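Local coordinates for protein probable ribosomal RNA small subunit methyltransferase (Thermus thermophilus, PDB 3DMH) that methylates the N2 amino group of a guanosine in 16S ribosomal RNA, using S-adenosylmethionine as methyl donor, at residues E6-R10 and D288-A292; A99-V105 and A128-R134; R235-L240 and R298-T304. One frame throughout, in Å; residues are numbered along the deposited sequence.

Interaction 1 (E6-R10 and D288-A292); sequences EAYHR and DVDEA. With SAM (S-adenosylmethionine), chain D.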
loop_
_atom_site.group_PDB
_atom_site.type_symbol
_atom_site.label_atom_id
_atom_site.label_comp_id
_atom_site.label_asym_id
_atom_site.label_seq_id
_atom_site.Cartn_x
_atom_site.Cartn_y
_atom_site.Cartn_z
ATOM N N GLU A 6 18.703 7.385 3.797
ATOM C CA GLU A 6 18.645 7.398 5.265
ATOM C C GLU A 6 17.470 8.243 5.777
ATOM O O GLU A 6 16.747 7.807 6.671
ATOM C CB GLU A 6 19.983 7.874 5.873
ATOM C CG GLU A 6 20.055 7.753 7.409
ATOM C CD GLU A 6 19.440 8.953 8.141
ATOM O OE1 GLU A 6 19.565 10.093 7.652
ATOM O OE2 GLU A 6 18.816 8.744 9.201
ATOM N N ALA A 7 17.254 9.422 5.190
ATOM C CA ALA A 7 16.116 10.266 5.604
ATOM C C ALA A 7 14.755 9.654 5.255
ATOM O O ALA A 7 13.809 9.743 6.033
ATOM C CB ALA A 7 16.232 11.656 5.025
ATOM N N TYR A 8 14.658 9.033 4.080
ATOM C CA TYR A 8 13.443 8.316 3.731
ATOM C C TYR A 8 13.097 7.231 4.769
ATOM O O TYR A 8 11.920 7.074 5.133
ATOM C CB TYR A 8 13.496 7.688 2.302
ATOM C CG TYR A 8 12.209 6.907 2.112
ATOM C CD1 TYR A 8 11.030 7.569 1.793
ATOM C CD2 TYR A 8 12.131 5.527 2.402
ATOM C CE1 TYR A 8 9.816 6.925 1.722
ATOM C CE2 TYR A 8 10.919 4.854 2.333
ATOM C CZ TYR A 8 9.746 5.540 1.999
ATOM O OH TYR A 8 8.548 4.894 1.978
ATOM N N HIS A 9 14.103 6.461 5.193
ATOM C CA HIS A 9 13.884 5.326 6.093
ATOM C C HIS A 9 13.852 5.684 7.572
ATOM O O HIS A 9 13.564 4.819 8.402
ATOM C CB HIS A 9 14.928 4.241 5.871
ATOM C CG HIS A 9 14.739 3.485 4.598
ATOM N ND1 HIS A 9 13.659 2.658 4.383
ATOM C CD2 HIS A 9 15.496 3.420 3.474
ATOM C CE1 HIS A 9 13.745 2.124 3.176
ATOM N NE2 HIS A 9 14.854 2.566 2.604
ATOM N N ARG A 10 14.177 6.940 7.881
ATOM C CA ARG A 10 14.288 7.376 9.276
ATOM C C ARG A 10 12.929 7.470 9.946
ATOM O O ARG A 10 11.990 8.019 9.373
ATOM C CB ARG A 10 14.968 8.724 9.342
ATOM C CG ARG A 10 15.185 9.188 10.754
ATOM C CD ARG A 10 15.789 10.547 10.779
ATOM N NE ARG A 10 17.213 10.498 10.451
ATOM C CZ ARG A 10 18.088 11.399 10.890
ATOM N NH1 ARG A 10 17.661 12.391 11.662
ATOM N NH2 ARG A 10 19.376 11.310 10.568
ATOM N N ASP A 288 9.112 -1.790 2.821
ATOM C CA ASP A 288 9.024 -0.347 2.581
ATOM C C ASP A 288 10.243 -0.005 1.720
ATOM O O ASP A 288 11.367 0.004 2.216
ATOM C CB ASP A 288 9.076 0.402 3.920
ATOM C CG ASP A 288 9.037 1.919 3.764
ATOM O OD1 ASP A 288 8.715 2.396 2.655
ATOM O OD2 ASP A 288 9.308 2.617 4.770
ATOM N N VAL A 289 10.013 0.185 0.425
ATOM C CA VAL A 289 11.085 0.355 -0.571
ATOM C C VAL A 289 12.063 -0.830 -0.391
ATOM O O VAL A 289 11.627 -1.990 -0.462
ATOM C CB VAL A 289 11.751 1.780 -0.558
ATOM C CG1 VAL A 289 12.521 2.009 -1.850
ATOM C CG2 VAL A 289 10.680 2.867 -0.478
ATOM N N ASP A 290 13.343 -0.581 -0.144
ATOM C CA ASP A 290 14.303 -1.679 -0.024
ATOM C C ASP A 290 14.594 -2.107 1.406
ATOM O O ASP A 290 15.599 -2.774 1.667
ATOM C CB ASP A 290 15.621 -1.320 -0.720
ATOM C CG ASP A 290 16.280 -0.086 -0.136
ATOM O OD1 ASP A 290 15.596 0.749 0.506
ATOM O OD2 ASP A 290 17.504 0.082 -0.328
ATOM N N GLU A 291 13.709 -1.747 2.332
ATOM C CA GLU A 291 13.917 -2.050 3.753
ATOM C C GLU A 291 14.185 -3.530 4.020
ATOM O O GLU A 291 14.988 -3.880 4.897
ATOM C CB GLU A 291 12.693 -1.557 4.533
ATOM C CG GLU A 291 12.578 -1.998 5.961
ATOM C CD GLU A 291 11.478 -2.990 6.176
ATOM O OE1 GLU A 291 10.581 -3.139 5.301
ATOM O OE2 GLU A 291 11.515 -3.615 7.252
ATOM N N ALA A 292 13.516 -4.394 3.253
ATOM C CA ALA A 292 13.622 -5.849 3.465
ATOM C C ALA A 292 14.922 -6.456 2.940
ATOM O O ALA A 292 15.239 -7.606 3.265
ATOM C CB ALA A 292 12.444 -6.560 2.821
HETATM N N SAM D . 4.369 -2.597 -10.484
HETATM C CA SAM D . 2.868 -2.679 -10.439
HETATM C C SAM D . 2.321 -2.445 -11.831
HETATM O O SAM D . 3.123 -2.001 -12.664
HETATM O OXT SAM D . 1.121 -2.664 -12.067
HETATM C CB SAM D . 2.280 -1.622 -9.501
HETATM C CG SAM D . 2.604 -0.167 -9.850
HETATM S SD SAM D . 1.747 0.992 -8.735
HETATM C CE SAM D . 1.729 2.510 -9.732
HETATM C "C5'" SAM D . 2.970 1.449 -7.471
HETATM C "C4'" SAM D . 3.142 0.369 -6.416
HETATM O "O4'" SAM D . 4.041 0.926 -5.460
HETATM C "C3'" SAM D . 1.856 -0.034 -5.681
HETATM O "O3'" SAM D . 1.632 -1.436 -5.742
HETATM C "C2'" SAM D . 2.097 0.468 -4.253
HETATM O "O2'" SAM D . 1.449 -0.267 -3.234
HETATM C "C1'" SAM D . 3.622 0.395 -4.218
HETATM N N9 SAM D . 4.172 1.171 -3.123
HETATM C C8 SAM D . 3.686 2.342 -2.546
HETATM N N7 SAM D . 4.536 2.740 -1.568
HETATM C C5 SAM D . 5.556 1.813 -1.506
HETATM C C6 SAM D . 6.678 1.669 -0.681
HETATM N N6 SAM D . 6.930 2.535 0.310
HETATM N N1 SAM D . 7.509 0.597 -0.908
HETATM C C2 SAM D . 7.252 -0.323 -1.900
HETATM N N3 SAM D . 6.114 -0.237 -2.695
HETATM C C4 SAM D . 5.311 0.830 -2.487
#
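Asp288 OD1 accepts two bonds in the adenine pocket, from Tyr8 OH at 2.6 Å and from SAM N6 at 3.0 Å. The pocket belongs to a Rossmann-like methyltransferase domain, and the loop 288-292, which folds as a type II' turn from Asp288 to Glu291, reads the adenine edge: beside the carboxylate, the backbone N of Val289 donates to SAM N1 at 2.9 Å. Helix 5-9, from the far N-terminal end of the chain, closes over this loop. The tyrosine ring meets the carboxylate edge-on, the two planes 66° apart, and its hydroxyl uses the syn lone pair of OD1. CG of Tyr8 lies anti to the backbone N (chi1 177°), which sends the phenol off the helix toward the loop, where CE2 rests 3.5 Å from Val289 CG2. The other carboxylate oxygen, OD2, is held by salt bridges to Arg80 and Lys24, so a buried acid is met by two cations, a setting likely to favour its ionised form. Next along the helix, His9 lays one ring face over Tyr8 CD2 and forms a His-carboxylate bond, in which NE2 donates to Asp290 OD1 at 2.9 Å. That bond is bent, with an N-H...O angle of 143°, and Asp290 OD1 stands somewhat out of the imidazole plane.

Interaction 2 (A99-V105 and A128-R134); sequences AGAYDLV and ALRMGGR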
loop_
_atom_site.group_PDB
_atom_site.type_symbol
_atom_site.label_atom_id
_atom_site.label_comp_id
_atom_site.label_asym_id
_atom_site.label_seq_id
_atom_site.Cartn_x
_atom_site.Cartn_y
_atom_site.Cartn_z
ATOM N N ALA A 99 -12.965 -13.199 14.899
ATOM C CA ALA A 99 -14.392 -12.947 14.989
ATOM C C ALA A 99 -14.892 -12.924 16.447
ATOM O O ALA A 99 -14.527 -13.789 17.268
ATOM C CB ALA A 99 -15.158 -13.977 14.163
ATOM N N GLY A 100 -15.701 -11.907 16.763
ATOM C CA GLY A 100 -16.430 -11.810 18.038
ATOM C C GLY A 100 -15.584 -11.560 19.272
ATOM O O GLY A 100 -16.041 -11.804 20.402
ATOM N N ALA A 101 -14.368 -11.058 19.061
ATOM C CA ALA A 101 -13.364 -11.017 20.112
ATOM C C ALA A 101 -13.093 -9.621 20.629
ATOM O O ALA A 101 -12.187 -9.442 21.443
ATOM C CB ALA A 101 -12.051 -11.666 19.631
ATOM N N TYR A 102 -13.853 -8.634 20.152
ATOM C CA TYR A 102 -13.582 -7.224 20.487
ATOM C C TYR A 102 -14.823 -6.500 20.932
ATOM O O TYR A 102 -15.925 -6.792 20.478
ATOM C CB TYR A 102 -12.964 -6.485 19.289
ATOM C CG TYR A 102 -11.664 -7.117 18.900
ATOM C CD1 TYR A 102 -10.483 -6.782 19.545
ATOM C CD2 TYR A 102 -11.632 -8.122 17.925
ATOM C CE1 TYR A 102 -9.289 -7.397 19.216
ATOM C CE2 TYR A 102 -10.441 -8.745 17.586
ATOM C CZ TYR A 102 -9.274 -8.376 18.244
ATOM O OH TYR A 102 -8.075 -8.982 17.919
ATOM N N ASP A 103 -14.636 -5.547 21.837
ATOM C CA ASP A 103 -15.729 -4.696 22.305
ATOM C C ASP A 103 -15.853 -3.398 21.487
ATOM O O ASP A 103 -16.939 -2.806 21.397
ATOM C CB ASP A 103 -15.500 -4.334 23.772
ATOM C CG ASP A 103 -15.255 -5.548 24.633
ATOM O OD1 ASP A 103 -16.152 -6.417 24.694
ATOM O OD2 ASP A 103 -14.180 -5.618 25.267
ATOM N N LEU A 104 -14.740 -2.971 20.886
ATOM C CA LEU A 104 -14.689 -1.715 20.158
ATOM C C LEU A 104 -13.812 -1.854 18.939
ATOM O O LEU A 104 -12.735 -2.437 19.034
ATOM C CB LEU A 104 -14.103 -0.627 21.074
ATOM C CG LEU A 104 -14.097 0.812 20.559
ATOM C CD1 LEU A 104 -15.497 1.363 20.386
ATOM C CD2 LEU A 104 -13.305 1.715 21.516
ATOM N N VAL A 105 -14.274 -1.320 17.811
ATOM C CA VAL A 105 -13.441 -1.268 16.596
ATOM C C VAL A 105 -13.302 0.184 16.161
ATOM O O VAL A 105 -14.248 0.968 16.256
ATOM C CB VAL A 105 -14.034 -2.160 15.462
ATOM C CG1 VAL A 105 -13.275 -1.972 14.140
ATOM C CG2 VAL A 105 -14.000 -3.608 15.869
ATOM N N ALA A 128 -15.678 -8.757 13.787
ATOM C CA ALA A 128 -14.756 -8.669 14.914
ATOM C C ALA A 128 -15.445 -8.374 16.236
ATOM O O ALA A 128 -14.963 -8.784 17.294
ATOM C CB ALA A 128 -13.696 -7.598 14.628
ATOM N N LEU A 129 -16.535 -7.622 16.166
ATOM C CA LEU A 129 -17.263 -7.182 17.346
ATOM C C LEU A 129 -18.079 -8.307 17.974
ATOM O O LEU A 129 -18.719 -9.089 17.271
ATOM C CB LEU A 129 -18.199 -6.010 16.991
ATOM C CG LEU A 129 -17.521 -4.644 16.747
ATOM C CD1 LEU A 129 -18.549 -3.636 16.230
ATOM C CD2 LEU A 129 -16.838 -4.124 18.006
ATOM N N ARG A 130 -18.073 -8.367 19.302
ATOM C CA ARG A 130 -19.080 -9.132 20.039
ATOM C C ARG A 130 -20.433 -8.471 19.834
ATOM O O ARG A 130 -20.517 -7.310 19.455
ATOM C CB ARG A 130 -18.754 -9.154 21.537
ATOM C CG ARG A 130 -18.888 -7.788 22.218
ATOM C CD ARG A 130 -18.914 -7.890 23.722
ATOM N NE ARG A 130 -18.850 -6.582 24.387
ATOM C CZ ARG A 130 -19.899 -5.791 24.627
ATOM N NH1 ARG A 130 -21.122 -6.147 24.243
ATOM N NH2 ARG A 130 -19.725 -4.639 25.266
ATOM N N MET A 131 -21.510 -9.191 20.120
ATOM C CA MET A 131 -22.812 -8.552 20.120
ATOM C C MET A 131 -22.817 -7.416 21.140
ATOM O O MET A 131 -22.349 -7.594 22.267
ATOM C CB MET A 131 -23.889 -9.576 20.476
ATOM C CG MET A 131 -25.332 -9.120 20.212
ATOM S SD MET A 131 -25.670 -8.640 18.500
ATOM C CE MET A 131 -25.206 -10.096 17.581
ATOM N N GLY A 132 -23.332 -6.254 20.740
ATOM C CA GLY A 132 -23.359 -5.080 21.623
ATOM C C GLY A 132 -22.084 -4.240 21.589
ATOM O O GLY A 132 -22.004 -3.196 22.234
ATOM N N GLY A 133 -21.085 -4.712 20.847
ATOM C CA GLY A 133 -19.834 -3.966 20.618
ATOM C C GLY A 133 -20.087 -2.719 19.804
ATOM O O GLY A 133 -21.143 -2.572 19.215
ATOM N N ARG A 134 -19.100 -1.822 19.740
ATOM C CA ARG A 134 -19.284 -0.553 19.027
ATOM C C ARG A 134 -18.183 -0.280 17.998
ATOM O O ARG A 134 -17.064 -0.768 18.127
ATOM C CB ARG A 134 -19.354 0.611 20.016
ATOM C CG ARG A 134 -20.603 0.542 20.897
ATOM C CD ARG A 134 -20.605 1.650 21.921
ATOM N NE ARG A 134 -21.793 1.564 22.757
ATOM C CZ ARG A 134 -22.105 2.441 23.706
ATOM N NH1 ARG A 134 -21.307 3.473 23.953
ATOM N NH2 ARG A 134 -23.214 2.279 24.415
#
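Asp103 and Arg130 cross obliquely, carboxylate and guanidinium planes 59° apart, and are joined by one salt bridge, Arg130 NE to Asp103 OD1 at 2.7 Å. The oxygen sits at the edge of the guanidinium, close to its plane, but is approached on its anti side. This pair marks a corner in a Rossmann-like sheet, where strand 102-108 runs parallel to strands 129-130 and 133-140, joined to them by helix 115-128 in a beta-alpha-beta crossover. Asp103 OD1 has a second cation in Arg48 of strand 48-51, while the NH1 of Arg130 turns back to Met131 O, so the guanidinium is tied at two points. Next to the salt bridge, Arg130 N donates to Tyr102 O; beyond the type II turn from Arg130 to Gly133, Arg134 N reaches Asp103 O. Gly133 CA lies 3.2 Å from Asp103 O, and a CB there would be tight against that oxygen and clash with Leu129 CD2. At the helix end, Ala128 O lies at the edge of the Tyr102 ring, in its plane, and Tyr102 CD2 packs 3.9 Å from Ala128 CB. Leu104 crosses Arg134 obliquely, its CD1 3.9 Å from Arg134 CB. Val105 and Leu129 also cross, with CG2 of the valine, anti to its carbonyl carbon, placed 3.6 Å from Leu129 CD2.

Interaction 3 (R235-L240 and R298-T304); sequences RQVLDL and RFDIIVT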
loop_
_atom_site.group_PDB
_atom_site.type_symbol
_atom_site.label_atom_id
_atom_site.label_comp_id
_atom_site.label_asym_id
_atom_site.label_seq_id
_atom_site.Cartn_x
_atom_site.Cartn_y
_atom_site.Cartn_z
ATOM N N ARG A 235 19.444 -12.576 -15.326
ATOM C CA ARG A 235 19.753 -11.295 -14.677
ATOM C C ARG A 235 18.970 -11.160 -13.375
ATOM O O ARG A 235 17.851 -11.667 -13.254
ATOM C CB ARG A 235 19.425 -10.092 -15.590
ATOM C CG ARG A 235 20.082 -10.115 -16.976
ATOM C CD ARG A 235 21.582 -10.013 -16.921
ATOM N NE ARG A 235 22.157 -10.137 -18.256
ATOM C CZ ARG A 235 22.397 -9.114 -19.072
ATOM N NH1 ARG A 235 22.112 -7.871 -18.688
ATOM N NH2 ARG A 235 22.928 -9.338 -20.271
ATOM N N GLN A 236 19.566 -10.462 -12.417
ATOM C CA GLN A 236 18.906 -10.129 -11.152
ATOM C C GLN A 236 18.127 -8.827 -11.308
ATOM O O GLN A 236 18.699 -7.793 -11.649
ATOM C CB GLN A 236 19.939 -10.046 -10.029
ATOM C CG GLN A 236 20.513 -11.413 -9.678
ATOM C CD GLN A 236 21.728 -11.332 -8.781
ATOM O OE1 GLN A 236 22.387 -10.296 -8.695
ATOM N NE2 GLN A 236 22.043 -12.436 -8.115
ATOM N N VAL A 237 16.817 -8.910 -11.087
ATOM C CA VAL A 237 15.916 -7.778 -11.315
ATOM C C VAL A 237 15.264 -7.409 -9.991
ATOM O O VAL A 237 14.842 -8.294 -9.242
ATOM C CB VAL A 237 14.803 -8.149 -12.325
ATOM C CG1 VAL A 237 13.736 -7.048 -12.422
ATOM C CG2 VAL A 237 15.403 -8.419 -13.703
ATOM N N LEU A 238 15.200 -6.107 -9.693
ATOM C CA LEU A 238 14.403 -5.598 -8.585
ATOM C C LEU A 238 13.235 -4.831 -9.176
ATOM O O LEU A 238 13.459 -3.954 -10.016
ATOM C CB LEU A 238 15.218 -4.645 -7.716
ATOM C CG LEU A 238 14.504 -4.038 -6.499
ATOM C CD1 LEU A 238 14.118 -5.103 -5.485
ATOM C CD2 LEU A 238 15.468 -3.055 -5.842
ATOM N N ASP A 239 12.020 -5.175 -8.738
ATOM C CA ASP A 239 10.794 -4.487 -9.173
ATOM C C ASP A 239 10.347 -3.641 -7.983
ATOM O O ASP A 239 9.881 -4.193 -6.969
ATOM C CB ASP A 239 9.726 -5.520 -9.571
ATOM C CG ASP A 239 8.430 -4.899 -10.076
ATOM O OD1 ASP A 239 8.253 -3.672 -10.012
ATOM O OD2 ASP A 239 7.577 -5.695 -10.508
ATOM N N LEU A 240 10.529 -2.314 -8.089
ATOM C CA LEU A 240 10.182 -1.405 -6.987
ATOM C C LEU A 240 8.698 -1.083 -7.043
ATOM O O LEU A 240 8.221 -0.379 -7.960
ATOM C CB LEU A 240 10.994 -0.105 -7.076
ATOM C CG LEU A 240 12.489 -0.189 -6.810
ATOM C CD1 LEU A 240 13.211 1.063 -7.257
ATOM C CD2 LEU A 240 12.753 -0.436 -5.326
ATOM N N ARG A 298 22.617 -6.229 -4.657
ATOM C CA ARG A 298 22.675 -5.418 -5.878
ATOM C C ARG A 298 22.010 -6.132 -7.058
ATOM O O ARG A 298 21.744 -7.337 -7.004
ATOM C CB ARG A 298 24.121 -5.063 -6.244
ATOM C CG ARG A 298 24.906 -4.340 -5.170
ATOM C CD ARG A 298 24.410 -2.922 -4.961
ATOM N NE ARG A 298 25.242 -2.228 -3.980
ATOM C CZ ARG A 298 24.973 -2.156 -2.678
ATOM N NH1 ARG A 298 23.880 -2.735 -2.180
ATOM N NH2 ARG A 298 25.802 -1.505 -1.868
ATOM N N PHE A 299 21.724 -5.384 -8.117
ATOM C CA PHE A 299 20.930 -5.919 -9.212
ATOM C C PHE A 299 21.486 -5.476 -10.547
ATOM O O PHE A 299 22.227 -4.491 -10.622
ATOM C CB PHE A 299 19.461 -5.483 -9.054
ATOM C CG PHE A 299 18.836 -5.955 -7.767
ATOM C CD1 PHE A 299 18.156 -7.164 -7.717
ATOM C CD2 PHE A 299 18.990 -5.218 -6.585
ATOM C CE1 PHE A 299 17.605 -7.627 -6.532
ATOM C CE2 PHE A 299 18.457 -5.681 -5.371
ATOM C CZ PHE A 299 17.764 -6.887 -5.346
ATOM N N ASP A 300 21.125 -6.225 -11.591
ATOM C CA ASP A 300 21.486 -5.917 -12.973
ATOM C C ASP A 300 20.451 -4.999 -13.639
ATOM O O ASP A 300 20.800 -4.163 -14.482
ATOM C CB ASP A 300 21.593 -7.214 -13.784
ATOM C CG ASP A 300 22.540 -8.227 -13.154
ATOM O OD1 ASP A 300 23.705 -7.859 -12.882
ATOM O OD2 ASP A 300 22.117 -9.389 -12.925
ATOM N N ILE A 301 19.181 -5.174 -13.278
ATOM C CA ILE A 301 18.092 -4.411 -13.888
ATOM C C ILE A 301 17.125 -4.023 -12.784
ATOM O O ILE A 301 16.753 -4.863 -11.970
ATOM C CB ILE A 301 17.327 -5.255 -14.939
ATOM C CG1 ILE A 301 18.254 -5.639 -16.094
ATOM C CG2 ILE A 301 16.122 -4.498 -15.493
ATOM C CD1 ILE A 301 17.690 -6.741 -16.973
ATOM N N ILE A 302 16.712 -2.759 -12.765
ATOM C CA ILE A 302 15.688 -2.313 -11.818
ATOM C C ILE A 302 14.574 -1.630 -12.588
ATOM O O ILE A 302 14.838 -0.817 -13.487
ATOM C CB ILE A 302 16.281 -1.383 -10.744
ATOM C CG1 ILE A 302 17.307 -2.178 -9.927
ATOM C CG2 ILE A 302 15.155 -0.819 -9.836
ATOM C CD1 ILE A 302 17.918 -1.436 -8.758
ATOM N N VAL A 303 13.337 -2.027 -12.305
ATOM C CA VAL A 303 12.189 -1.483 -13.037
ATOM C C VAL A 303 11.218 -0.895 -12.040
ATOM O O VAL A 303 11.111 -1.382 -10.906
ATOM C CB VAL A 303 11.450 -2.559 -13.897
ATOM C CG1 VAL A 303 12.381 -3.130 -14.951
ATOM C CG2 VAL A 303 10.877 -3.679 -13.004
ATOM N N THR A 304 10.490 0.137 -12.461
ATOM C CA THR A 304 9.452 0.663 -11.590
ATOM C C THR A 304 8.401 1.447 -12.348
ATOM O O THR A 304 8.719 2.184 -13.277
ATOM C CB THR A 304 10.041 1.532 -10.437
ATOM O OG1 THR A 304 8.994 1.870 -9.515
ATOM C CG2 THR A 304 10.711 2.827 -10.973
#
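Arg235 CB touches Ile301 CD1 at 4.0 Å, just before strand 236-240 begins. This strand and strand 299-304 are adjacent and parallel in the Rossmann-like sheet of the methyltransferase domain; the axes of 236-240 and 301-304 come within 4.7 Å and run 20° apart. Gln236 N meets Asp300 OD2 at 2.8 Å in a nearly straight bond, 172° at the hydrogen. Gln236 O then takes two donors, Asp300 N at 2.9 Å and Ile301 N, which fixes the corner at Asp300; the acid's OD1 and the amide OE1 of Gln236 both turn to Arg331. Val237 packs its CG2 on Ile301 CB, on the sheet face shared with Asp239 and Val303. On the other face, Leu238 sets its CB over the middle of the Phe299 ring, 3.7 Å from the centroid and 7° off the normal, a CH-pi contact, and lies alongside Ile302. A serine in place of Phe299 would probably leave Leu238 CB without its aromatic cover and open a gap against Val259 of strand 257-262, on the other side of strand 236-240. Asp239, whose OD2 bonds to Thr248, has its side chain near the bound cofactor, nearest atoms about 4 Å apart. At Leu240, N donates to Val303 O and CD1 packs on Ile302 CG2, while the carbonyl O receives Thr304 OG1, anti to its backbone N, at 2.8 Å.

In the fold
Interactions 2 and 3 lie in two sheets of the same strand order: each pairs the corresponding strand, 102-108 or 299-304, with a different parallel neighbour, 133-140 in interaction 2 and 236-240 in interaction 3. Their centres lie about 45 Å apart, on opposite sides of the chain's centre. Interaction 3 is the more buried, mostly apolar side chains on a backbone ladder; interaction 2 is partly exposed and adds a salt bridge between buried Asp103 and partly exposed Arg130. Interaction 1 is buried too, yet polar, joining the N-terminal helix to the cofactor loop through side-chain hydrogen bonds. It touches interaction 3 where Val289 CG1 meets Leu240 CD2 at 4.3 Å, beside the adenine site, whereas interaction 2 lies far from both.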